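Local coordinates for protein Pgp2 (Campylobacter jejuni subsp. jejuni, PDB 6XJ6) that probably acts as a peptidoglycan L,D-carboxypeptidase of the YkuD family and, by binding peptidoglycan through an accessory NTF2-like domain, directs helical cell shape, at residues Ile29-Lys34 and Phe157-Glu162; Thr35-Arg40 and Ile58-Met63; Val76-Leu81 and Asn237-Pro242. All coordinates share one frame; numbering follows the deposited sequence. Where two conformers were deposited one is given.

Contact 1 (Ile29-Lys34 and Phe157-Glu162); sequences IVLTNK and FVMTEE
The side-chain amide of Asn33 meets the carboxylate of Glu161 with the two planes almost perpendicular, 89° apart. Asn33 ND2 gives a hydrogen bond to OE1 of Glu161 (2.9 Å) that stays close to the amide plane but reaches the oxygen from its anti side, 32° out of the carboxylate plane. The opposite face of that carboxylate is covered by a methyl group, CD1 of Leu31 lying 4.0 Å from CD of Glu161. Its other oxygen, OE2, is held by Arg167 in a salt bridge and by the backbone N of Ile166, while OD1 of Asn33 accepts from the N of Asp36, fixing both flat groups. Beneath them runs a parallel ladder joining strands 27-33 and 156-161 within the five-stranded mixed sheet of the YkuD-type catalytic domain. Its bonds are short and straight, as from Val30 N to Phe157 O (2.8 Å), then Met159 N to Val30 O, Thr32 N to Met159 O, Glu161 N to Thr32 O and Lys34 N to Glu161 O. On the face of Asn33 and Glu161, Met159 extends beside Leu31, its CG 3.7 Å from Leu31 CD1. On the reverse face a water links the hydroxyls of Thr32 and Thr160 and donates to Val30 O (3.0 Å). Past the strand ends, Lys34 bends at chi3 (64°), which turns NZ onto the syn lone pair of Glu162 OE2 in a salt bridge of 2.8 Å. NZ also donates to Leu62 O and Thr74 O, and Gly64 N binds the other carboxylate oxygen of Glu162.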
loop_
_atom_site.group_PDB
_atom_site.type_symbol
_atom_site.label_atom_id
_atom_site.label_comp_id
_atom_site.label_asym_id
_atom_site.label_seq_id
_atom_site.Cartn_x
_atom_site.Cartn_y
_atom_site.Cartn_z
ATOM N N ILE A 29 -5.203 6.614 8.085
ATOM C CA ILE A 29 -3.822 6.276 7.761
ATOM C C ILE A 29 -2.999 6.352 9.037
ATOM O O ILE A 29 -2.921 7.414 9.665
ATOM C CB ILE A 29 -3.234 7.202 6.688
ATOM C CG1 ILE A 29 -4.094 7.183 5.418
ATOM C CG2 ILE A 29 -1.801 6.790 6.383
ATOM C CD1 ILE A 29 -5.000 8.379 5.295
ATOM N N VAL A 30 -2.378 5.235 9.409
ATOM C CA VAL A 30 -1.448 5.170 10.530
ATOM C C VAL A 30 -0.063 5.439 9.951
ATOM O O VAL A 30 0.505 4.589 9.258
ATOM C CB VAL A 30 -1.498 3.789 11.200
ATOM C CG1 VAL A 30 -0.514 3.701 12.356
ATOM C CG2 VAL A 30 -2.907 3.480 11.671
ATOM N N LEU A 31 0.473 6.622 10.225
ATOM C CA LEU A 31 1.743 7.070 9.672
ATOM C C LEU A 31 2.801 6.984 10.763
ATOM O O LEU A 31 2.696 7.667 11.789
ATOM C CB LEU A 31 1.625 8.505 9.150
ATOM C CG LEU A 31 2.893 9.163 8.593
ATOM C CD1 LEU A 31 3.370 8.419 7.352
ATOM C CD2 LEU A 31 2.673 10.653 8.299
ATOM N N THR A 32 3.813 6.145 10.541
ATOM C CA THR A 32 4.931 5.987 11.459
ATOM C C THR A 32 6.218 6.385 10.753
ATOM O O THR A 32 6.444 6.005 9.601
ATOM C CB THR A 32 5.050 4.519 11.916
ATOM O OG1 THR A 32 3.837 4.106 12.548
ATOM C CG2 THR A 32 6.192 4.337 12.904
ATOM N N ASN A 33 7.070 7.130 11.455
ATOM C CA ASN A 33 8.407 7.450 10.969
ATOM C C ASN A 33 9.426 6.807 11.901
ATOM O O ASN A 33 9.478 7.133 13.092
ATOM C CB ASN A 33 8.619 8.963 10.896
ATOM C CG ASN A 33 9.946 9.331 10.253
ATOM O OD1 ASN A 33 11.011 9.138 10.843
ATOM N ND2 ASN A 33 9.888 9.850 9.036
ATOM N N LYS A 34 10.231 5.885 11.360
ATOM C CA LYS A 34 11.157 5.125 12.196
ATOM C C LYS A 34 12.307 5.964 12.739
ATOM O O LYS A 34 12.910 5.570 13.742
ATOM C CB LYS A 34 11.730 3.947 11.416
ATOM C CG LYS A 34 10.735 2.827 11.160
ATOM C CD LYS A 34 11.250 1.859 10.110
ATOM C CE LYS A 34 12.522 1.140 10.562
ATOM N NZ LYS A 34 13.052 0.220 9.519
ATOM N N PHE A 157 -5.161 2.011 6.832
ATOM C CA PHE A 157 -3.896 1.735 6.178
ATOM C C PHE A 157 -2.729 2.079 7.093
ATOM O O PHE A 157 -2.854 2.842 8.058
ATOM C CB PHE A 157 -3.798 2.527 4.871
ATOM C CG PHE A 157 -4.802 2.110 3.857
ATOM C CD1 PHE A 157 -4.742 0.849 3.293
ATOM C CD2 PHE A 157 -5.823 2.963 3.466
ATOM C CE1 PHE A 157 -5.673 0.447 2.363
ATOM C CE2 PHE A 157 -6.752 2.565 2.529
ATOM C CZ PHE A 157 -6.687 1.311 1.980
ATOM N N VAL A 158 -1.576 1.502 6.760
ATOM C CA VAL A 158 -0.354 1.620 7.537
ATOM C C VAL A 158 0.718 2.126 6.589
ATOM O O VAL A 158 1.031 1.464 5.594
ATOM C CB VAL A 158 0.047 0.263 8.135
ATOM C CG1 VAL A 158 1.443 0.291 8.758
ATOM C CG2 VAL A 158 -0.998 -0.168 9.147
ATOM N N MET A 159 1.268 3.292 6.890
ATOM C CA MET A 159 2.282 3.925 6.066
ATOM C C MET A 159 3.488 4.134 6.968
ATOM O O MET A 159 3.420 4.896 7.934
ATOM C CB MET A 159 1.743 5.247 5.522
ATOM C CG MET A 159 2.718 6.019 4.675
ATOM S SD MET A 159 1.911 7.455 3.952
ATOM C CE MET A 159 3.330 8.338 3.324
ATOM N N THR A 160 4.576 3.423 6.685
ATOM C CA THR A 160 5.763 3.464 7.525
ATOM C C THR A 160 6.946 3.987 6.729
ATOM O O THR A 160 7.328 3.397 5.710
ATOM C CB THR A 160 6.054 2.096 8.122
ATOM O OG1 THR A 160 4.894 1.688 8.859
ATOM C CG2 THR A 160 7.256 2.158 9.048
ATOM N N GLU A 161 7.499 5.097 7.199
ATOM C CA GLU A 161 8.665 5.751 6.631
ATOM C C GLU A 161 9.915 5.355 7.402
ATOM O O GLU A 161 9.874 5.106 8.611
ATOM C CB GLU A 161 8.527 7.273 6.753
ATOM C CG GLU A 161 7.326 7.842 6.069
ATOM C CD GLU A 161 7.114 9.311 6.363
ATOM O OE1 GLU A 161 7.479 9.788 7.461
ATOM O OE2 GLU A 161 6.552 10.000 5.487
ATOM N N GLU A 162 11.046 5.345 6.700
ATOM C CA GLU A 162 12.325 5.123 7.363
ATOM C C GLU A 162 12.855 6.417 7.962
ATOM O O GLU A 162 13.131 6.494 9.163
ATOM C CB GLU A 162 13.335 4.567 6.361
ATOM C CG GLU A 162 14.708 4.288 6.928
ATOM C CD GLU A 162 14.781 3.012 7.729
ATOM O OE1 GLU A 162 15.866 2.754 8.286
ATOM O OE2 GLU A 162 13.768 2.292 7.796
HETATM O O HOH W 1 2.709 2.967 10.361
#

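Contact 2 (Thr35-Arg40 and Ile58-Met63)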
loop_
_atom_site.group_PDB
_atom_site.type_symbol
_atom_site.label_atom_id
_atom_site.label_comp_id
_atom_site.label_asym_id
_atom_site.label_seq_id
_atom_site.Cartn_x
_atom_site.Cartn_y
_atom_site.Cartn_z
ATOM N N THR A 35 12.649 7.081 12.092
ATOM C CA THR A 35 13.696 7.953 12.618
ATOM C C THR A 35 13.138 8.886 13.684
ATOM O O THR A 35 13.749 9.070 14.743
ATOM C CB THR A 35 14.339 8.768 11.485
ATOM O OG1 THR A 35 14.976 7.894 10.546
ATOM C CG2 THR A 35 15.377 9.735 12.033
ATOM N N ASP A 36 11.977 9.491 13.415
ATOM C CA ASP A 36 11.390 10.444 14.349
ATOM C C ASP A 36 10.793 9.760 15.569
ATOM O O ASP A 36 10.586 10.413 16.597
ATOM C CB ASP A 36 10.292 11.248 13.650
ATOM C CG ASP A 36 10.808 12.050 12.473
ATOM O OD1 ASP A 36 12.019 12.358 12.439
ATOM O OD2 ASP A 36 9.992 12.385 11.584
ATOM N N LYS A 37 10.511 8.461 15.476
ATOM C CA LYS A 37 9.814 7.724 16.529
ATOM C C LYS A 37 8.474 8.379 16.863
ATOM O O LYS A 37 8.102 8.534 18.029
ATOM C CB LYS A 37 10.685 7.551 17.776
ATOM C CG LYS A 37 12.064 6.970 17.506
ATOM C CD LYS A 37 12.006 5.597 16.843
ATOM C CE LYS A 37 13.401 5.028 16.630
ATOM N NZ LYS A 37 13.382 3.779 15.823
ATOM N N ILE A 38 7.733 8.743 15.817
ATOM C CA ILE A 38 6.405 9.324 15.956
ATOM C C ILE A 38 5.434 8.474 15.157
ATOM O O ILE A 38 5.713 8.121 14.005
ATOM C CB ILE A 38 6.344 10.789 15.475
ATOM C CG1 ILE A 38 7.277 11.674 16.306
ATOM C CG2 ILE A 38 4.905 11.317 15.565
ATOM C CD1 ILE A 38 7.379 13.122 15.824
ATOM N N LEU A 39 4.304 8.144 15.772
ATOM C CA LEU A 39 3.178 7.521 15.094
ATOM C C LEU A 39 1.987 8.463 15.193
ATOM O O LEU A 39 1.684 8.981 16.276
ATOM C CB LEU A 39 2.836 6.162 15.720
ATOM C CG LEU A 39 1.669 5.387 15.092
ATOM C CD1 LEU A 39 1.881 3.879 15.261
ATOM C CD2 LEU A 39 0.323 5.788 15.702
ATOM N N ARG A 40 1.333 8.701 14.059
ATOM C CA ARG A 40 0.136 9.525 13.999
ATOM C C ARG A 40 -0.936 8.759 13.244
ATOM O O ARG A 40 -0.631 7.944 12.374
ATOM C CB ARG A 40 0.419 10.861 13.295
ATOM C CG ARG A 40 1.293 11.797 14.110
ATOM C CD ARG A 40 1.902 12.925 13.296
ATOM N NE ARG A 40 2.560 13.876 14.186
ATOM C CZ ARG A 40 3.523 14.723 13.828
ATOM N NH1 ARG A 40 3.968 14.759 12.578
ATOM N NH2 ARG A 40 4.046 15.539 14.734
ATOM N N ILE A 58 7.905 6.621 20.358
ATOM C CA ILE A 58 7.477 5.236 20.193
ATOM C C ILE A 58 8.704 4.336 20.118
ATOM O O ILE A 58 9.830 4.812 19.937
ATOM C CB ILE A 58 6.611 5.052 18.929
ATOM C CG1 ILE A 58 7.492 5.121 17.671
ATOM C CG2 ILE A 58 5.489 6.079 18.899
ATOM C CD1 ILE A 58 6.738 5.040 16.357
ATOM N N ILE A 59 8.487 3.028 20.222
ATOM C CA ILE A 59 9.522 2.030 19.973
ATOM C C ILE A 59 9.150 1.261 18.712
ATOM O O ILE A 59 8.096 0.609 18.657
ATOM C CB ILE A 59 9.703 1.078 21.167
ATOM C CG1 ILE A 59 10.090 1.856 22.428
ATOM C CG2 ILE A 59 10.760 0.021 20.857
ATOM C CD1 ILE A 59 11.391 2.636 22.313
ATOM N N THR A 60 10.009 1.339 17.704
ATOM C CA THR A 60 9.937 0.476 16.534
ATOM C C THR A 60 11.048 -0.565 16.594
ATOM O O THR A 60 11.900 -0.567 17.491
ATOM C CB THR A 60 10.066 1.282 15.237
ATOM O OG1 THR A 60 11.413 1.749 15.082
ATOM C CG2 THR A 60 9.135 2.476 15.249
ATOM N N GLY A 61 11.029 -1.452 15.609
ATOM C CA GLY A 61 12.136 -2.343 15.378
ATOM C C GLY A 61 13.296 -1.604 14.741
ATOM O O GLY A 61 13.333 -0.376 14.647
ATOM N N LEU A 62 14.254 -2.390 14.265
ATOM C CA LEU A 62 15.519 -1.847 13.804
ATOM C C LEU A 62 15.359 -1.071 12.502
ATOM O O LEU A 62 14.422 -1.278 11.715
ATOM C CB LEU A 62 16.530 -2.970 13.584
ATOM C CG LEU A 62 16.897 -3.814 14.809
ATOM C CD1 LEU A 62 17.997 -4.795 14.451
ATOM C CD2 LEU A 62 17.326 -2.939 15.974
ATOM N N MET A 63 16.308 -0.163 12.290
ATOM C CA MET A 63 16.385 0.600 11.059
ATOM C C MET A 63 16.808 -0.300 9.902
ATOM O O MET A 63 17.368 -1.389 10.084
ATOM C CB MET A 63 17.380 1.749 11.212
ATOM C CG MET A 63 17.062 2.685 12.382
ATOM S SD MET A 63 15.409 3.424 12.316
ATOM C CE MET A 63 15.625 4.644 11.020
HETATM O O HOH W 2 12.780 2.156 18.058
HETATM O O HOH W 3 15.263 1.667 15.260
#
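Lys37 and Ile58 are joined where the hairpin turn between strands 27-33 and 38-45 packs on the loop that follows strand 48-56. Lys37 adopts a left-handed backbone conformation at this turn. Lys37 O accepts the one direct backbone hydrogen bond between the segments, from Ile58 N (3.0 Å), which arrives above the carbonyl plane. The apolar part centres on Ile58. With chi1 at 74°, CG1 sits between the backbone N and the carbonyl carbon and lies against the Lys37 carbonyl group, while CD1 of Ile58 reaches Leu39 CB at 4.1 Å. Ile137 backs both side chains. The polar part gathers at the ammonium group of Lys37. Lys37 NZ donates to Thr60 OG1 (2.9 Å), whose own proton goes to Gly61 O in the carbonyl plane, so the hydroxyl accepts from one side of the contact and donates within its own loop. One water connects NZ with Thr60 N and another connects it with Gly61 O. Lys34 O is the strongest partner of NZ, so four acceptors surround a group with three protons, and at least one proton is probably shared. Finally, Met63 is bent at chi2 and chi3, which brings its methyl CE to 3.3 Å from Thr35 OG1, a hydroxyl already bonded to Glu162 O.

Contact 3 (Val76-Leu81 and Asn237-Pro242)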
loop_
_atom_site.group_PDB
_atom_site.type_symbol
_atom_site.label_atom_id
_atom_site.label_comp_id
_atom_site.label_asym_id
_atom_site.label_seq_id
_atom_site.Cartn_x
_atom_site.Cartn_y
_atom_site.Cartn_z
ATOM N N VAL A 76 9.310 -0.906 5.903
ATOM C CA VAL A 76 9.019 0.387 5.301
ATOM C C VAL A 76 8.113 0.142 4.103
ATOM O O VAL A 76 8.371 -0.758 3.293
ATOM C CB VAL A 76 10.333 1.064 4.878
ATOM C CG1 VAL A 76 10.089 2.308 4.044
ATOM C CG2 VAL A 76 11.166 1.381 6.112
ATOM N N GLY A 77 7.042 0.922 3.991
ATOM C CA GLY A 77 6.142 0.787 2.867
ATOM C C GLY A 77 4.723 1.131 3.262
ATOM O O GLY A 77 4.492 1.850 4.231
ATOM N N PHE A 78 3.786 0.590 2.485
ATOM C CA PHE A 78 2.364 0.853 2.664
ATOM C C PHE A 78 1.648 -0.478 2.822
ATOM O O PHE A 78 1.763 -1.355 1.955
ATOM C CB PHE A 78 1.799 1.642 1.477
ATOM C CG PHE A 78 0.522 2.362 1.786
ATOM C CD1 PHE A 78 0.541 3.661 2.264
ATOM C CD2 PHE A 78 -0.699 1.747 1.585
ATOM C CE1 PHE A 78 -0.637 4.330 2.535
ATOM C CE2 PHE A 78 -1.878 2.414 1.859
ATOM C CZ PHE A 78 -1.842 3.706 2.342
ATOM N N TYR A 79 0.909 -0.611 3.921
ATOM C CA TYR A 79 0.281 -1.845 4.361
ATOM C C TYR A 79 -1.144 -1.536 4.808
ATOM O O TYR A 79 -1.624 -0.400 4.705
ATOM C CB TYR A 79 1.109 -2.483 5.492
ATOM C CG TYR A 79 2.491 -2.862 5.037
ATOM C CD1 TYR A 79 3.551 -1.971 5.152
ATOM C CD2 TYR A 79 2.728 -4.092 4.450
ATOM C CE1 TYR A 79 4.808 -2.294 4.701
ATOM C CE2 TYR A 79 3.990 -4.433 4.001
ATOM C CZ TYR A 79 5.024 -3.529 4.124
ATOM O OH TYR A 79 6.265 -3.856 3.657
ATOM N N GLU A 80 -1.825 -2.560 5.302
ATOM C CA GLU A 80 -3.134 -2.411 5.908
ATOM C C GLU A 80 -3.082 -2.916 7.340
ATOM O O GLU A 80 -2.214 -3.717 7.707
ATOM C CB GLU A 80 -4.196 -3.172 5.116
ATOM C CG GLU A 80 -4.250 -2.753 3.675
ATOM C CD GLU A 80 -5.092 -3.674 2.856
ATOM O OE1 GLU A 80 -6.322 -3.657 3.053
ATOM O OE2 GLU A 80 -4.517 -4.434 2.041
ATOM N N LEU A 81 -4.021 -2.430 8.147
ATOM C CA LEU A 81 -4.128 -2.810 9.548
ATOM C C LEU A 81 -5.397 -3.622 9.775
ATOM O O LEU A 81 -6.484 -3.231 9.331
ATOM C CB LEU A 81 -4.152 -1.581 10.452
ATOM C CG LEU A 81 -3.843 -1.870 11.920
ATOM C CD1 LEU A 81 -2.393 -2.281 12.111
ATOM C CD2 LEU A 81 -4.166 -0.644 12.754
ATOM N N ASN A 237 -8.131 3.507 -4.684
ATOM C CA ASN A 237 -7.303 4.137 -3.666
ATOM C C ASN A 237 -5.876 4.165 -4.181
ATOM O O ASN A 237 -5.334 3.121 -4.558
ATOM C CB ASN A 237 -7.309 3.330 -2.373
ATOM C CG ASN A 237 -8.662 3.282 -1.710
ATOM O OD1 ASN A 237 -9.420 4.252 -1.756
ATOM N ND2 ASN A 237 -8.965 2.165 -1.058
ATOM N N ILE A 238 -5.284 5.352 -4.204
ATOM C CA ILE A 238 -3.900 5.530 -4.621
ATOM C C ILE A 238 -3.139 6.109 -3.443
ATOM O O ILE A 238 -3.571 7.104 -2.847
ATOM C CB ILE A 238 -3.797 6.421 -5.871
ATOM C CG1 ILE A 238 -4.460 5.696 -7.044
ATOM C CG2 ILE A 238 -2.345 6.764 -6.183
ATOM C CD1 ILE A 238 -4.410 6.437 -8.344
ATOM N N SER A 239 -2.020 5.471 -3.095
ATOM C CA SER A 239 -1.291 5.853 -1.905
ATOM C C SER A 239 0.204 5.952 -2.166
ATOM O O SER A 239 0.769 5.119 -2.883
ATOM C CB SER A 239 -1.510 4.790 -0.825
ATOM O OG SER A 239 -2.891 4.565 -0.600
ATOM N N PRO A 240 0.881 6.919 -1.553
ATOM C CA PRO A 240 2.339 6.979 -1.669
ATOM C C PRO A 240 2.969 5.812 -0.927
ATOM O O PRO A 240 2.457 5.362 0.098
ATOM C CB PRO A 240 2.685 8.317 -0.999
ATOM C CG PRO A 240 1.613 8.511 -0.001
ATOM C CD PRO A 240 0.364 7.957 -0.638
ATOM N N TYR A 241 4.086 5.331 -1.466
ATOM C CA TYR A 241 4.709 4.091 -1.000
ATOM C C TYR A 241 6.140 4.369 -0.555
ATOM O O TYR A 241 7.050 4.452 -1.400
ATOM C CB TYR A 241 4.686 3.022 -2.098
ATOM C CG TYR A 241 4.961 1.633 -1.558
ATOM C CD1 TYR A 241 6.259 1.198 -1.335
ATOM C CD2 TYR A 241 3.919 0.771 -1.226
ATOM C CE1 TYR A 241 6.514 -0.051 -0.834
ATOM C CE2 TYR A 241 4.166 -0.476 -0.714
ATOM C CZ TYR A 241 5.464 -0.887 -0.511
ATOM O OH TYR A 241 5.745 -2.136 -0.000
ATOM N N PRO A 242 6.390 4.538 0.744
ATOM C CA PRO A 242 7.762 4.803 1.199
ATOM C C PRO A 242 8.687 3.657 0.842
ATOM O O PRO A 242 8.309 2.488 0.922
ATOM C CB PRO A 242 7.616 4.941 2.718
ATOM C CG PRO A 242 6.175 5.321 2.934
ATOM C CD PRO A 242 5.424 4.598 1.860
HETATM O O HOH W 4 9.558 -0.052 0.837
HETATM O O HOH W 5 7.945 -2.734 1.147
#
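Ser239 lies over Phe78 and Gly77 over Tyr241 in the dense half of this contact, which brings strand 77-80 of the catalytic domain against the end of strand 232-240 of the NTF2-like domain. Ser239 CB is 3.5 Å from the Phe78 ring centroid in a CH-pi contact, while its OG bonds to Tyr23 OH. Gly77 CA is 4.0 Å from the Tyr241 centroid, and Phe78 N approaches the same face. At phi 148° a CB on Gly77 would run into Tyr241 OH and the carbonyl O of Val76; without one, CA sits over the ring, toward its rim. Tyr241 CG is anti to the backbone N (chi1 -164°), and the ring swings alongside Phe78, bringing Tyr241 CD2 to 3.5 Å from Phe78 CB. The other half is bridged by two waters although its residues are buried. One is hydrogen-bonded to Tyr79 OH, Tyr241 OH and Val76 O, the second to Val76 O and Pro242 O. Asp106 holds the Tyr79 hydroxyl and Asn103 that of Tyr241. No direct hydrogen bond joins the segments, and buried Pro240 O has no partner; their direct cohesion rests on CH-pi and apolar packing and a CA-H...O contact from Gly77 CA to Pro242 O (3.4 Å), while the hydroxyls are satisfied by outside residues and bridging water.

Overall arrangement
Each contact has at least one segment in the mixed sheet of the catalytic domain. Contact 1 lies inside it, and its strands are flanked by 38-45 of contact 2 and 77-80 of contact 3, with centres about 9 and 8 Å from its own; the centres of contacts 2 and 3 are about 16 Å apart, and the two do not touch. Leu31 N bonds to Arg40 O on one side, and Val158 O accepts from Tyr79 N on the other. Contact 2 is nearest the predicted active site, with Gly61 about 7 Å from the side chain of the probable nucleophile Cys136 and about 9 Å from that of His119. Contact 3, remote from that site, instead meets the NTF2-like domain.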